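Local atomic coordinates of amidohydrolase (Staphylococcus aureus, PDB entry 3NUR), a protein that probably hydrolyses carbon-nitrogen bonds of a linear amide, as a metal-dependent amidohydrolase with a TIM-barrel fold. Residues A[100-103]-A[104-108]. Numbering follows the deposited sequence.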
ATOM      1  N   SER A 100      -3.836  -4.596 -12.720  1.00 14.74           N
ATOM      2  CA  SER A 100      -5.011  -3.983 -12.093  1.00 14.35           C
ATOM      3  C   SER A 100      -5.466  -2.728 -12.871  1.00 16.90           C
ATOM      4  O   SER A 100      -6.623  -2.333 -12.758  1.00 16.68           O
ATOM      5  CB  SER A 100      -4.694  -3.588 -10.655  1.00 16.47           C
ATOM      6  OG  SER A 100      -3.683  -2.593 -10.628  1.00 19.61           O
ATOM      7  N   ASN A 101      -4.558  -2.089 -13.638  1.00 14.67           N
ATOM      8  CA  ASN A 101      -4.922  -0.873 -14.381  1.00 15.99           C
ATOM      9  C   ASN A 101      -5.578  -1.153 -15.748  1.00 18.90           C
ATOM     10  O   ASN A 101      -6.051  -0.225 -16.397  1.00 18.60           O
ATOM     11  CB  ASN A 101      -3.736   0.095 -14.477  1.00 22.89           C
ATOM     12  CG  ASN A 101      -3.464   0.777 -13.161  1.00 55.13           C
ATOM     13  OD1 ASN A 101      -4.219   1.657 -12.730  1.00 51.56           O
ATOM     14  ND2 ASN A 101      -2.476   0.283 -12.419  1.00 48.29           N
ATOM     15  N   LEU A 102      -5.627  -2.432 -16.164  1.00 14.01           N
ATOM     16  CA  LEU A 102      -6.266  -2.850 -17.415  1.00 13.00           C
ATOM     17  C   LEU A 102      -7.787  -2.948 -17.225  1.00 15.71           C
ATOM     18  O   LEU A 102      -8.280  -2.802 -16.115  1.00 14.51           O
ATOM     19  CB  LEU A 102      -5.713  -4.213 -17.859  1.00 13.76           C
ATOM     20  CG  LEU A 102      -4.230  -4.260 -18.239  1.00 20.33           C
ATOM     21  CD1 LEU A 102      -3.831  -5.656 -18.567  1.00 21.20           C
ATOM     22  CD2 LEU A 102      -3.906  -3.316 -19.393  1.00 23.76           C
ATOM     23  N   VAL A 103      -8.533  -3.226 -18.308  1.00 14.06           N
ATOM     24  CA  VAL A 103      -9.981  -3.332 -18.216  1.00 14.22           C
ATOM     25  C   VAL A 103     -10.469  -4.711 -18.641  1.00 17.50           C
ATOM     26  O   VAL A 103      -9.774  -5.443 -19.360  1.00 17.79           O
ATOM     27  CB  VAL A 103     -10.725  -2.188 -18.996  1.00 20.01           C
ATOM     28  CG1 VAL A 103     -10.301  -0.794 -18.513  1.00 19.51           C
ATOM     29  CG2 VAL A 103     -10.549  -2.325 -20.507  1.00 20.19           C
ATOM     30  N   GLY A 104     -11.690  -5.010 -18.229  1.00 13.61           N
ATOM     31  CA  GLY A 104     -12.448  -6.197 -18.595  1.00 13.59           C
ATOM     32  C   GLY A 104     -11.818  -7.543 -18.341  1.00 18.17           C
ATOM     33  O   GLY A 104     -11.055  -7.718 -17.389  1.00 15.33           O
ATOM     34  N   GLN A 105     -12.151  -8.508 -19.220  1.00 16.12           N
ATOM     35  CA  GLN A 105     -11.673  -9.884 -19.132  1.00 15.76           C
ATOM     36  C   GLN A 105     -10.139  -9.991 -19.091  1.00 17.38           C
ATOM     37  O   GLN A 105      -9.618 -10.827 -18.333  1.00 16.37           O
ATOM     38  CB  GLN A 105     -12.278 -10.729 -20.280  1.00 17.16           C
ATOM     39  CG  GLN A 105     -12.164 -12.256 -20.072  1.00 34.22           C
ATOM     40  CD  GLN A 105     -12.765 -12.780 -18.775  1.00 56.16           C
ATOM     41  OE1 GLN A 105     -13.817 -12.330 -18.294  1.00 52.12           O
ATOM     42  NE2 GLN A 105     -12.118 -13.773 -18.191  1.00 48.44           N
ATOM     43  N   LYS A 106      -9.426  -9.172 -19.900  1.00 13.62           N
ATOM     44  CA  LYS A 106      -7.958  -9.190 -19.900  1.00 14.09           C
ATOM     45  C   LYS A 106      -7.415  -8.857 -18.492  1.00 17.77           C
ATOM     46  O   LYS A 106      -6.504  -9.549 -18.021  1.00 17.29           O
ATOM     47  CB  LYS A 106      -7.381  -8.217 -20.932  1.00 17.50           C
ATOM     48  CG  LYS A 106      -5.868  -8.048 -20.799  1.00 38.85           C
ATOM     49  CD  LYS A 106      -5.090  -8.673 -21.936  1.00 48.63           C
ATOM     50  CE  LYS A 106      -4.629  -7.615 -22.903  1.00 59.88           C
ATOM     51  NZ  LYS A 106      -3.627  -6.690 -22.299  1.00 65.46           N
ATOM     52  N   ALA A 107      -7.982  -7.819 -17.822  1.00 15.12           N
ATOM     53  CA  ALA A 107      -7.577  -7.429 -16.456  1.00 14.37           C
ATOM     54  C   ALA A 107      -7.833  -8.597 -15.497  1.00 16.35           C
ATOM     55  O   ALA A 107      -6.948  -8.953 -14.706  1.00 14.43           O
ATOM     56  CB  ALA A 107      -8.358  -6.197 -15.994  1.00 15.20           C
ATOM     57  N   ILE A 108      -9.030  -9.214 -15.599  1.00 12.24           N
ATOM     58  CA  ILE A 108      -9.404 -10.359 -14.761  1.00 12.09           C
ATOM     59  C   ILE A 108      -8.407 -11.523 -14.904  1.00 16.20           C
ATOM     60  O   ILE A 108      -7.873 -11.991 -13.890  1.00 13.36           O
ATOM     61  CB  ILE A 108     -10.895 -10.783 -14.967  1.00 15.16           C
ATOM     62  CG1 ILE A 108     -11.865  -9.625 -14.605  1.00 14.55           C
ATOM     63  CG2 ILE A 108     -11.248 -12.059 -14.173  1.00 16.24           C
ATOM     64  CD1 ILE A 108     -13.368  -9.824 -15.182  1.00 18.04           C
TER
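L102 lies over the first turn of helix 104-124, its CB packed against the methyl of A107 (L102 CB to A107 CB, 3.8 Å) and its CD1 end crossing the bent chain of K106 at a slant. In this TIM barrel the loop after strand 87-94 passes here into the helix that follows, at the surface of the protein, and illustrates how an apolar residue just ahead of a helix can fold back onto its opening turn. With CG beside its backbone N (chi1 -65°) and CD1 extended away from CA (chi2 177°), the leucine brings CD1 3.9 Å from K106 CG. K106 bends along its length, and its NZ, also 3.9 Å from L102 CD1, makes a weak hydrogen bond to the carbonyl of E39; L102 in turn touches T40, so the two side chains meet neighbouring residues at the end of helix 34-39 and just beyond it. The chain bends at G104 with a positive phi of 55°, a backbone shape that glycine adopts easily. Two backbone bonds run along this turn: A107 N reaches V103 O over 3.3 Å in a weak hydrogen bond, and I108 N donates to G104 O at 3.1 Å. A107 CB also lies 3.4 Å from L102 O, the carbonyl of the L102-V103 peptide.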